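Local coordinates for cobalamin biosynthesis precorrin-6Y methylase (CbiE) (Archaeoglobus fulgidus, PDB 2BB3), which probably transfers methyl groups from S-adenosyl-L-methionine to a corrin-ring precursor during the biosynthesis of adenosylcobalamin, at residues S29-R33 and R55-A60; I24-G30 and V91-G97; V128-L133 and V182-C188. One frame throughout, in Å; residues are numbered along the deposited sequence.

Contact 1 of 3, residues S29-R33 and R55-A60; sequences SGTCR and RALELA
The guanidinium of Arg33 meets Leu59 with its edge. Leu59 CD2 lies near the plane of the group, 3.8 Å from Arg33 NE. Glu58 C comes to the same guanidinium obliquely, near NH2. The guanidinium of Arg55 turns an edge toward Thr31 O, a long approach of 4.5 Å from NH2. Its flat group also makes a cation-pi contact with Tyr208. In this tetrapyrrole methylase fold, residues 29-33 form the loop that leaves the first strand of the parallel sheet. Residues 55-59 belong to helix 54-59, which packs beside it, and Ala60 follows. Leu59 buries the most surface of the helix segment, and its two methyls divide the work. CD1 touches Gly30 O at 3.6 Å, and CD2 touches Thr31 O at the same distance. The methyls sit against mostly polar atoms of the loop, and no hydrogen bond joins the segments. The Arg33 chain is bent at both chi2 (-67°) and chi3 (148°), and this brings NE to Leu59. Glu58 OE2 is 5.4 Å from Arg33 NH2, so any attraction is probably weak; Glu58 pairs with Arg54 instead. Thr31 points away from the helix, touches the bound S-adenosyl-L-homocysteine, and bonds through OG1 to Ile123 O. At the buried end, Ser29 CB packs 3.5 Å from Ala56 O, the carbonyl that also accepts the hydrogen bond of Ala60 N.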
loop_
_atom_site.group_PDB
_atom_site.type_symbol
_atom_site.label_atom_id
_atom_site.label_comp_id
_atom_site.label_asym_id
_atom_site.label_seq_id
_atom_site.Cartn_x
_atom_site.Cartn_y
_atom_site.Cartn_z
ATOM N N SER A 29 7.221 1.056 -9.823
ATOM C CA SER A 29 6.877 1.909 -10.950
ATOM C C SER A 29 5.473 2.453 -10.765
ATOM O O SER A 29 5.054 3.388 -11.451
ATOM C CB SER A 29 6.913 1.102 -12.241
ATOM O OG SER A 29 5.921 0.091 -12.220
ATOM N N GLY A 30 4.740 1.871 -9.827
ATOM C CA GLY A 30 3.371 2.307 -9.633
ATOM C C GLY A 30 2.435 1.444 -10.457
ATOM O O GLY A 30 2.862 0.456 -11.063
ATOM N N THR A 31 1.164 1.819 -10.513
ATOM C CA THR A 31 0.182 1.021 -11.239
ATOM C C THR A 31 -0.398 1.773 -12.422
ATOM O O THR A 31 -0.545 1.216 -13.507
ATOM C CB THR A 31 -0.970 0.612 -10.303
ATOM O OG1 THR A 31 -0.431 -0.102 -9.180
ATOM C CG2 THR A 31 -1.970 -0.276 -11.036
ATOM N N CYS A 32 -0.708 3.044 -12.189
ATOM C CA CYS A 32 -1.272 3.939 -13.197
ATOM C C CYS A 32 -0.219 4.962 -13.587
ATOM O O CYS A 32 0.797 5.100 -12.907
ATOM C CB CYS A 32 -2.471 4.662 -12.604
ATOM S SG CYS A 32 -3.514 3.504 -11.681
ATOM N N ARG A 33 -0.461 5.678 -14.676
ATOM C CA ARG A 33 0.469 6.697 -15.127
ATOM C C ARG A 33 0.448 7.845 -14.123
ATOM O O ARG A 33 -0.615 8.219 -13.622
ATOM C CB ARG A 33 0.068 7.203 -16.518
ATOM C CG ARG A 33 0.247 6.171 -17.639
ATOM C CD ARG A 33 1.725 5.869 -17.873
ATOM N NE ARG A 33 1.954 4.490 -18.311
ATOM C CZ ARG A 33 2.074 4.096 -19.577
ATOM N NH1 ARG A 33 1.990 4.973 -20.572
ATOM N NH2 ARG A 33 2.277 2.812 -19.849
ATOM N N ARG A 55 6.685 -4.114 -18.718
ATOM C CA ARG A 55 5.641 -3.290 -18.107
ATOM C C ARG A 55 6.204 -2.331 -17.064
ATOM O O ARG A 55 5.868 -1.149 -17.055
ATOM C CB ARG A 55 4.574 -4.167 -17.446
ATOM C CG ARG A 55 3.441 -4.606 -18.369
ATOM C CD ARG A 55 2.288 -5.242 -17.571
ATOM N NE ARG A 55 1.772 -4.343 -16.537
ATOM C CZ ARG A 55 1.159 -3.187 -16.783
ATOM N NH1 ARG A 55 0.972 -2.772 -18.033
ATOM N NH2 ARG A 55 0.731 -2.437 -15.775
ATOM N N ALA A 56 7.059 -2.843 -16.184
ATOM C CA ALA A 56 7.633 -1.994 -15.153
ATOM C C ALA A 56 8.440 -0.854 -15.788
ATOM O O ALA A 56 8.345 0.283 -15.345
ATOM C CB ALA A 56 8.511 -2.812 -14.199
ATOM N N LEU A 57 9.220 -1.154 -16.825
ATOM C CA LEU A 57 10.004 -0.115 -17.491
ATOM C C LEU A 57 9.111 0.873 -18.222
ATOM O O LEU A 57 9.328 2.083 -18.154
ATOM C CB LEU A 57 11.009 -0.741 -18.467
ATOM C CG LEU A 57 11.986 -1.692 -17.777
ATOM C CD1 LEU A 57 12.908 -2.359 -18.803
ATOM C CD2 LEU A 57 12.795 -0.916 -16.737
ATOM N N GLU A 58 8.109 0.352 -18.918
ATOM C CA GLU A 58 7.180 1.204 -19.644
ATOM C C GLU A 58 6.527 2.179 -18.663
ATOM O O GLU A 58 6.634 3.400 -18.816
ATOM C CB GLU A 58 6.116 0.355 -20.363
ATOM C CG GLU A 58 6.637 -0.372 -21.615
ATOM C CD GLU A 58 5.604 -1.281 -22.300
ATOM O OE1 GLU A 58 5.753 -1.546 -23.521
ATOM O OE2 GLU A 58 4.655 -1.746 -21.626
ATOM N N LEU A 59 5.893 1.623 -17.635
ATOM C CA LEU A 59 5.223 2.404 -16.602
ATOM C C LEU A 59 6.079 3.532 -16.067
ATOM O O LEU A 59 5.627 4.669 -15.998
ATOM C CB LEU A 59 4.794 1.488 -15.454
ATOM C CG LEU A 59 3.364 0.955 -15.569
ATOM C CD1 LEU A 59 3.103 -0.179 -14.562
ATOM C CD2 LEU A 59 2.416 2.123 -15.331
ATOM N N ALA A 60 7.318 3.223 -15.707
ATOM C CA ALA A 60 8.238 4.228 -15.180
ATOM C C ALA A 60 8.801 5.153 -16.270
ATOM O O ALA A 60 9.601 6.040 -15.985
ATOM C CB ALA A 60 9.383 3.542 -14.436
#

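Contact 2 of 3, residues I24-G30 and V91-G97; sequences IWIVGSG and VAVISTG. With SAH (S-adenosyl-L-homocysteine), chain C.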
loop_
_atom_site.group_PDB
_atom_site.type_symbol
_atom_site.label_atom_id
_atom_site.label_comp_id
_atom_site.label_asym_id
_atom_site.label_seq_id
_atom_site.Cartn_x
_atom_site.Cartn_y
_atom_site.Cartn_z
ATOM N N ILE A 24 22.107 -1.883 -4.352
ATOM C CA ILE A 24 21.162 -1.566 -5.404
ATOM C C ILE A 24 19.817 -1.122 -4.832
ATOM O O ILE A 24 19.534 -1.319 -3.658
ATOM C CB ILE A 24 20.873 -2.796 -6.316
ATOM C CG1 ILE A 24 20.070 -3.841 -5.549
ATOM C CG2 ILE A 24 22.175 -3.394 -6.830
ATOM C CD1 ILE A 24 19.523 -4.959 -6.412
ATOM N N TRP A 25 18.994 -0.518 -5.674
ATOM C CA TRP A 25 17.668 -0.109 -5.276
ATOM C C TRP A 25 16.643 -0.935 -6.042
ATOM O O TRP A 25 16.879 -1.343 -7.173
ATOM C CB TRP A 25 17.412 1.364 -5.600
ATOM C CG TRP A 25 17.899 2.344 -4.589
ATOM C CD1 TRP A 25 19.105 2.984 -4.583
ATOM C CD2 TRP A 25 17.167 2.858 -3.465
ATOM N NE1 TRP A 25 19.164 3.873 -3.537
ATOM C CE2 TRP A 25 17.990 3.821 -2.838
ATOM C CE3 TRP A 25 15.888 2.612 -2.939
ATOM C CZ2 TRP A 25 17.589 4.523 -1.704
ATOM C CZ3 TRP A 25 15.488 3.319 -1.805
ATOM C CH2 TRP A 25 16.336 4.268 -1.206
ATOM N N ILE A 26 15.513 -1.199 -5.398
ATOM C CA ILE A 26 14.412 -1.885 -6.056
ATOM C C ILE A 26 13.327 -0.852 -5.863
ATOM O O ILE A 26 12.941 -0.573 -4.732
ATOM C CB ILE A 26 13.996 -3.218 -5.390
ATOM C CG1 ILE A 26 15.127 -4.260 -5.508
ATOM C CG2 ILE A 26 12.750 -3.756 -6.092
ATOM C CD1 ILE A 26 14.761 -5.673 -5.010
ATOM N N VAL A 27 12.875 -0.256 -6.962
ATOM C CA VAL A 27 11.867 0.791 -6.915
ATOM C C VAL A 27 10.571 0.410 -7.606
ATOM O O VAL A 27 10.573 -0.281 -8.618
ATOM C CB VAL A 27 12.390 2.083 -7.593
ATOM C CG1 VAL A 27 13.824 2.358 -7.139
ATOM C CG2 VAL A 27 12.350 1.927 -9.087
ATOM N N GLY A 28 9.456 0.865 -7.052
ATOM C CA GLY A 28 8.176 0.575 -7.657
ATOM C C GLY A 28 7.887 1.544 -8.786
ATOM O O GLY A 28 8.254 2.725 -8.722
ATOM N N SER A 29 7.221 1.056 -9.823
ATOM C CA SER A 29 6.877 1.909 -10.950
ATOM C C SER A 29 5.473 2.453 -10.765
ATOM O O SER A 29 5.054 3.388 -11.451
ATOM C CB SER A 29 6.913 1.102 -12.241
ATOM O OG SER A 29 5.921 0.091 -12.220
ATOM N N GLY A 30 4.740 1.871 -9.827
ATOM C CA GLY A 30 3.371 2.307 -9.633
ATOM C C GLY A 30 2.435 1.444 -10.457
ATOM O O GLY A 30 2.862 0.456 -11.063
ATOM N N VAL A 91 22.985 0.297 -9.777
ATOM C CA VAL A 91 21.891 -0.452 -10.341
ATOM C C VAL A 91 20.559 -0.128 -9.691
ATOM O O VAL A 91 20.480 0.159 -8.495
ATOM C CB VAL A 91 22.153 -1.970 -10.193
ATOM C CG1 VAL A 91 20.990 -2.758 -10.779
ATOM C CG2 VAL A 91 23.467 -2.337 -10.865
ATOM N N ALA A 92 19.517 -0.159 -10.509
ATOM C CA ALA A 92 18.161 0.076 -10.049
ATOM C C ALA A 92 17.322 -1.017 -10.692
ATOM O O ALA A 92 17.512 -1.355 -11.862
ATOM C CB ALA A 92 17.674 1.434 -10.486
ATOM N N VAL A 93 16.424 -1.596 -9.913
ATOM C CA VAL A 93 15.542 -2.616 -10.418
ATOM C C VAL A 93 14.176 -2.012 -10.199
ATOM O O VAL A 93 13.867 -1.546 -9.102
ATOM C CB VAL A 93 15.651 -3.931 -9.620
ATOM C CG1 VAL A 93 14.703 -4.976 -10.199
ATOM C CG2 VAL A 93 17.084 -4.453 -9.652
ATOM N N ILE A 94 13.370 -2.000 -11.253
ATOM C CA ILE A 94 12.036 -1.459 -11.174
ATOM C C ILE A 94 11.065 -2.620 -11.155
ATOM O O ILE A 94 11.141 -3.516 -11.986
ATOM C CB ILE A 94 11.718 -0.572 -12.381
ATOM C CG1 ILE A 94 12.729 0.574 -12.459
ATOM C CG2 ILE A 94 10.304 -0.014 -12.249
ATOM C CD1 ILE A 94 12.435 1.559 -13.601
ATOM N N SER A 95 10.171 -2.610 -10.176
ATOM C CA SER A 95 9.169 -3.656 -10.031
ATOM C C SER A 95 7.843 -3.016 -10.388
ATOM O O SER A 95 7.680 -1.811 -10.194
ATOM C CB SER A 95 9.129 -4.125 -8.567
ATOM O OG SER A 95 8.049 -4.996 -8.337
ATOM N N THR A 96 6.902 -3.785 -10.926
ATOM C CA THR A 96 5.598 -3.194 -11.224
ATOM C C THR A 96 4.928 -2.867 -9.904
ATOM O O THR A 96 5.166 -3.539 -8.895
ATOM C CB THR A 96 4.660 -4.139 -11.970
ATOM O OG1 THR A 96 4.658 -5.407 -11.313
ATOM C CG2 THR A 96 5.073 -4.282 -13.420
ATOM N N GLY A 97 4.098 -1.834 -9.921
ATOM C CA GLY A 97 3.411 -1.401 -8.724
ATOM C C GLY A 97 4.330 -1.134 -7.543
ATOM O O GLY A 97 5.254 -0.328 -7.620
HETATM N N SAH C . 3.986 -5.448 -7.444
HETATM C CA SAH C . 2.686 -5.419 -7.985
HETATM C CB SAH C . 2.075 -6.817 -8.060
HETATM C CG SAH C . 2.713 -7.970 -8.822
HETATM S SD SAH C . 2.110 -9.617 -8.563
HETATM C C SAH C . 1.896 -4.421 -7.217
HETATM O O SAH C . 0.890 -4.200 -7.762
HETATM O OXT SAH C . 2.275 -3.972 -6.170
HETATM C "C5'" SAH C . 1.138 -9.431 -10.030
HETATM C "C4'" SAH C . -0.363 -9.436 -9.807
HETATM O "O4'" SAH C . -0.873 -8.230 -9.392
HETATM C "C3'" SAH C . -1.212 -9.917 -10.943
HETATM O "O3'" SAH C . -1.281 -11.275 -11.061
HETATM C "C2'" SAH C . -2.515 -9.303 -10.578
HETATM O "O2'" SAH C . -3.263 -10.111 -9.777
HETATM C "C1'" SAH C . -2.150 -8.079 -9.818
HETATM N N9 SAH C . -2.172 -6.918 -10.676
HETATM C C8 SAH C . -1.123 -6.266 -11.075
HETATM N N7 SAH C . -1.444 -5.241 -11.783
HETATM C C5 SAH C . -2.719 -5.210 -11.851
HETATM C C6 SAH C . -3.566 -4.345 -12.459
HETATM N N6 SAH C . -3.177 -3.336 -13.150
HETATM N N1 SAH C . -4.861 -4.558 -12.341
HETATM C C2 SAH C . -5.311 -5.608 -11.647
HETATM N N3 SAH C . -4.468 -6.425 -11.060
HETATM C C4 SAH C . -3.191 -6.250 -11.162
#
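Gly30 and Gly97 form a single antiparallel hydrogen-bonded pair at the end of two parallel strands. Their CA atoms are 3.8 Å apart. Gly30 N donates to Gly97 O at 3.2 Å, and the return bond from Gly97 N to Gly30 O is weak, with an angle of 127° at the hydrogen. Gly97 O also lies 3.1 Å from Gly28 CA. Gly97 has a positive phi, and its CA lies 3.7 Å from atom C of the bound S-adenosyl-L-homocysteine. Upstream, strands 24-28 and 91-95 are neighbours in the parallel sheet of the tetrapyrrole methylase fold, with strand 116-120 on the other side of 24-28. The Val27 N to Val93 O bond is 2.7 Å, and the donor approaches almost in line with the C=O bond (170°). On one face Ile26 lies alongside Val93; Ile24 CD1 reaches Val93 CG2 and its CG2 packs on Val91 CB. On the other face Val27 CG2 crosses Ile94 CG1 at 3.7 Å. Ile94 CG2 continues to Ser29 CB. With OG between the backbone N and the carbonyl carbon (chi1 64°), the Ser29 hydroxyl has Ser95 O and Gly30 O both within weak reach. Past the strand, Thr96 O accepts a hydrogen bond from the ligand's amino nitrogen N at 2.7 Å.

Contact 3 of 3, residues V128-L133 and V182-C188; sequences VALARL and VLLENLC. With SAH (S-adenosyl-L-homocysteine), chain C.
Leu187 pushes its CD1 methyl against helix 125-133 in the close part of this contact. CD1 lies 3.8 Å from Val128 CG1 and equally far from Ala129 CB. Val128 and Leu187 run past each other in opposite directions. The CG of Leu187 is beside the backbone N (chi1 -66°) and the chain is extended beyond it, which carries CD1 to the helix. The backbone of the same residue reads the adenine of S-adenosyl-L-homocysteine. Leu187 N donates to N1 at 2.9 Å, and Leu187 O accepts from N6 at 3.1 Å. One residue thus packs on the helix with its side chain and bonds the base with its backbone. Leu184 CD2 adds a second apolar touch, between Ala129 CB and Arg132 CB. Packing is looser toward the ends. Leu133 CD2 meets Val182 CG1 at 4.3 Å, where both residues are partly exposed. At the other end the guanidinium of Arg132 presents its edge to Cys188 SG, with NH2 4.0 Å away. This is no hydrogen bond; NH2 forms a salt bridge to Glu192, which also accepts from Cys188 N. Helix 125-133 lies across one face of the mixed sheet. The axis of segment 128-133 makes 127° with that of strand segment 182-185. That strand runs between 209-213 and 193-198. Leu133 also touches Phe212, and Ala131 packs on Ile119 of the second subunit.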
loop_
_atom_site.group_PDB
_atom_site.type_symbol
_atom_site.label_atom_id
_atom_site.label_comp_id
_atom_site.label_asym_id
_atom_site.label_seq_id
_atom_site.Cartn_x
_atom_site.Cartn_y
_atom_site.Cartn_z
ATOM N N VAL A 128 -4.976 0.508 -5.575
ATOM C CA VAL A 128 -5.936 1.009 -6.552
ATOM C C VAL A 128 -7.279 0.291 -6.374
ATOM O O VAL A 128 -8.321 0.942 -6.394
ATOM C CB VAL A 128 -5.381 0.841 -7.992
ATOM C CG1 VAL A 128 -6.438 1.169 -9.023
ATOM C CG2 VAL A 128 -4.173 1.761 -8.177
ATOM N N ALA A 129 -7.252 -1.029 -6.163
ATOM C CA ALA A 129 -8.492 -1.799 -5.968
ATOM C C ALA A 129 -9.230 -1.358 -4.692
ATOM O O ALA A 129 -10.445 -1.159 -4.689
ATOM C CB ALA A 129 -8.184 -3.325 -5.899
ATOM N N LEU A 130 -8.476 -1.202 -3.609
ATOM C CA LEU A 130 -9.048 -0.780 -2.336
ATOM C C LEU A 130 -9.688 0.583 -2.493
ATOM O O LEU A 130 -10.722 0.869 -1.891
ATOM C CB LEU A 130 -7.963 -0.736 -1.262
ATOM C CG LEU A 130 -7.956 -1.831 -0.185
ATOM C CD1 LEU A 130 -8.768 -3.056 -0.593
ATOM C CD2 LEU A 130 -6.529 -2.179 0.135
ATOM N N ALA A 131 -9.075 1.434 -3.305
ATOM C CA ALA A 131 -9.635 2.758 -3.528
ATOM C C ALA A 131 -10.929 2.684 -4.327
ATOM O O ALA A 131 -11.837 3.466 -4.090
ATOM C CB ALA A 131 -8.631 3.651 -4.228
ATOM N N ARG A 132 -11.018 1.746 -5.266
ATOM C CA ARG A 132 -12.252 1.598 -6.055
ATOM C C ARG A 132 -13.399 1.091 -5.185
ATOM O O ARG A 132 -14.531 1.516 -5.342
ATOM C CB ARG A 132 -12.072 0.580 -7.194
ATOM C CG ARG A 132 -11.087 0.973 -8.262
ATOM C CD ARG A 132 -11.561 2.163 -9.083
ATOM N NE ARG A 132 -10.781 2.238 -10.307
ATOM C CZ ARG A 132 -9.652 2.918 -10.444
ATOM N NH1 ARG A 132 -9.172 3.609 -9.414
ATOM N NH2 ARG A 132 -8.985 2.872 -11.602
ATOM N N LEU A 133 -13.073 0.176 -4.275
ATOM C CA LEU A 133 -14.038 -0.468 -3.383
ATOM C C LEU A 133 -14.370 0.306 -2.120
ATOM O O LEU A 133 -15.342 -0.019 -1.444
ATOM C CB LEU A 133 -13.508 -1.837 -2.938
ATOM C CG LEU A 133 -13.230 -2.919 -3.982
ATOM C CD1 LEU A 133 -12.370 -3.989 -3.369
ATOM C CD2 LEU A 133 -14.555 -3.503 -4.461
ATOM N N VAL A 182 -15.786 -10.123 -6.526
ATOM C CA VAL A 182 -15.713 -8.934 -7.353
ATOM C C VAL A 182 -14.345 -9.053 -8.026
ATOM O O VAL A 182 -13.331 -9.251 -7.360
ATOM C CB VAL A 182 -15.782 -7.625 -6.518
ATOM C CG1 VAL A 182 -15.618 -6.414 -7.425
ATOM C CG2 VAL A 182 -17.112 -7.538 -5.773
ATOM N N LEU A 183 -14.334 -8.950 -9.354
ATOM C CA LEU A 183 -13.120 -9.058 -10.147
ATOM C C LEU A 183 -12.717 -7.670 -10.620
ATOM O O LEU A 183 -13.494 -7.003 -11.304
ATOM C CB LEU A 183 -13.366 -9.951 -11.375
ATOM C CG LEU A 183 -13.901 -11.367 -11.129
ATOM C CD1 LEU A 183 -14.086 -12.133 -12.443
ATOM C CD2 LEU A 183 -12.951 -12.116 -10.237
ATOM N N LEU A 184 -11.514 -7.231 -10.246
ATOM C CA LEU A 184 -11.028 -5.935 -10.703
ATOM C C LEU A 184 -9.910 -6.276 -11.690
ATOM O O LEU A 184 -8.832 -6.712 -11.313
ATOM C CB LEU A 184 -10.559 -5.068 -9.522
ATOM C CG LEU A 184 -11.719 -4.882 -8.531
ATOM C CD1 LEU A 184 -11.542 -5.845 -7.369
ATOM C CD2 LEU A 184 -11.805 -3.451 -8.030
ATOM N N GLU A 185 -10.218 -6.101 -12.970
ATOM C CA GLU A 185 -9.321 -6.440 -14.056
ATOM C C GLU A 185 -8.651 -5.276 -14.738
ATOM O O GLU A 185 -9.285 -4.259 -15.058
ATOM C CB GLU A 185 -10.096 -7.230 -15.120
ATOM C CG GLU A 185 -10.826 -8.422 -14.553
ATOM C CD GLU A 185 -11.740 -9.090 -15.565
ATOM O OE1 GLU A 185 -12.627 -8.399 -16.119
ATOM O OE2 GLU A 185 -11.573 -10.305 -15.808
ATOM N N ASN A 186 -7.354 -5.438 -14.963
ATOM C CA ASN A 186 -6.571 -4.439 -15.673
ATOM C C ASN A 186 -6.774 -3.022 -15.145
ATOM O O ASN A 186 -7.000 -2.094 -15.921
ATOM C CB ASN A 186 -6.945 -4.514 -17.156
ATOM C CG ASN A 186 -7.113 -5.950 -17.634
ATOM O OD1 ASN A 186 -6.278 -6.813 -17.349
ATOM N ND2 ASN A 186 -8.193 -6.210 -18.363
ATOM N N LEU A 187 -6.693 -2.851 -13.828
ATOM C CA LEU A 187 -6.868 -1.536 -13.239
ATOM C C LEU A 187 -5.926 -0.539 -13.905
ATOM O O LEU A 187 -4.730 -0.798 -14.069
ATOM C CB LEU A 187 -6.609 -1.592 -11.731
ATOM C CG LEU A 187 -7.655 -2.428 -10.993
ATOM C CD1 LEU A 187 -7.324 -2.530 -9.505
ATOM C CD2 LEU A 187 -9.040 -1.793 -11.174
ATOM N N CYS A 188 -6.496 0.588 -14.323
ATOM C CA CYS A 188 -5.725 1.640 -14.967
ATOM C C CYS A 188 -5.116 1.281 -16.311
ATOM O O CYS A 188 -4.186 1.934 -16.755
ATOM C CB CYS A 188 -4.618 2.095 -14.032
ATOM S SG CYS A 188 -5.159 3.334 -12.840
HETATM N N SAH C . 3.986 -5.448 -7.444
HETATM C CA SAH C . 2.686 -5.419 -7.985
HETATM C CB SAH C . 2.075 -6.817 -8.060
HETATM C CG SAH C . 2.713 -7.970 -8.822
HETATM S SD SAH C . 2.110 -9.617 -8.563
HETATM C C SAH C . 1.896 -4.421 -7.217
HETATM O O SAH C . 0.890 -4.200 -7.762
HETATM O OXT SAH C . 2.275 -3.972 -6.170
HETATM C "C5'" SAH C . 1.138 -9.431 -10.030
HETATM C "C4'" SAH C . -0.363 -9.436 -9.807
HETATM O "O4'" SAH C . -0.873 -8.230 -9.392
HETATM C "C3'" SAH C . -1.212 -9.917 -10.943
HETATM O "O3'" SAH C . -1.281 -11.275 -11.061
HETATM C "C2'" SAH C . -2.515 -9.303 -10.578
HETATM O "O2'" SAH C . -3.263 -10.111 -9.777
HETATM C "C1'" SAH C . -2.150 -8.079 -9.818
HETATM N N9 SAH C . -2.172 -6.918 -10.676
HETATM C C8 SAH C . -1.123 -6.266 -11.075
HETATM N N7 SAH C . -1.444 -5.241 -11.783
HETATM C C5 SAH C . -2.719 -5.210 -11.851
HETATM C C6 SAH C . -3.566 -4.345 -12.459
HETATM N N6 SAH C . -3.177 -3.336 -13.150
HETATM N N1 SAH C . -4.861 -4.558 -12.341
HETATM C C2 SAH C . -5.311 -5.608 -11.647
HETATM N N3 SAH C . -4.468 -6.425 -11.060
HETATM C C4 SAH C . -3.191 -6.250 -11.162
#

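Contacts 1 and 2 share Ser29 and Gly30, and their centres are 10 Å apart. Helix 54-59 packs on strand 91-95 there, with Ala56 CB 3.5 Å from Ile94 O. Contact 3 belongs to the other half of the molecule, with its centre about 22 Å from that of contact 2. The ligand spans this gap: contact 2 meets its amino acid end and contact 3 its adenine. Contact 1 also lies at the pocket, with the Thr31 side chain about 4 Å from the ligand. The Cys32 SG to Cys188 SG disulfide, 2.0 Å, ties contact 1 to contact 3. Thr31 CB also packs 4.0 Å from Val128 CG2. Asp98, Ser125, Ala167, Asp207 and Thr209 also hydrogen-bond the ligand.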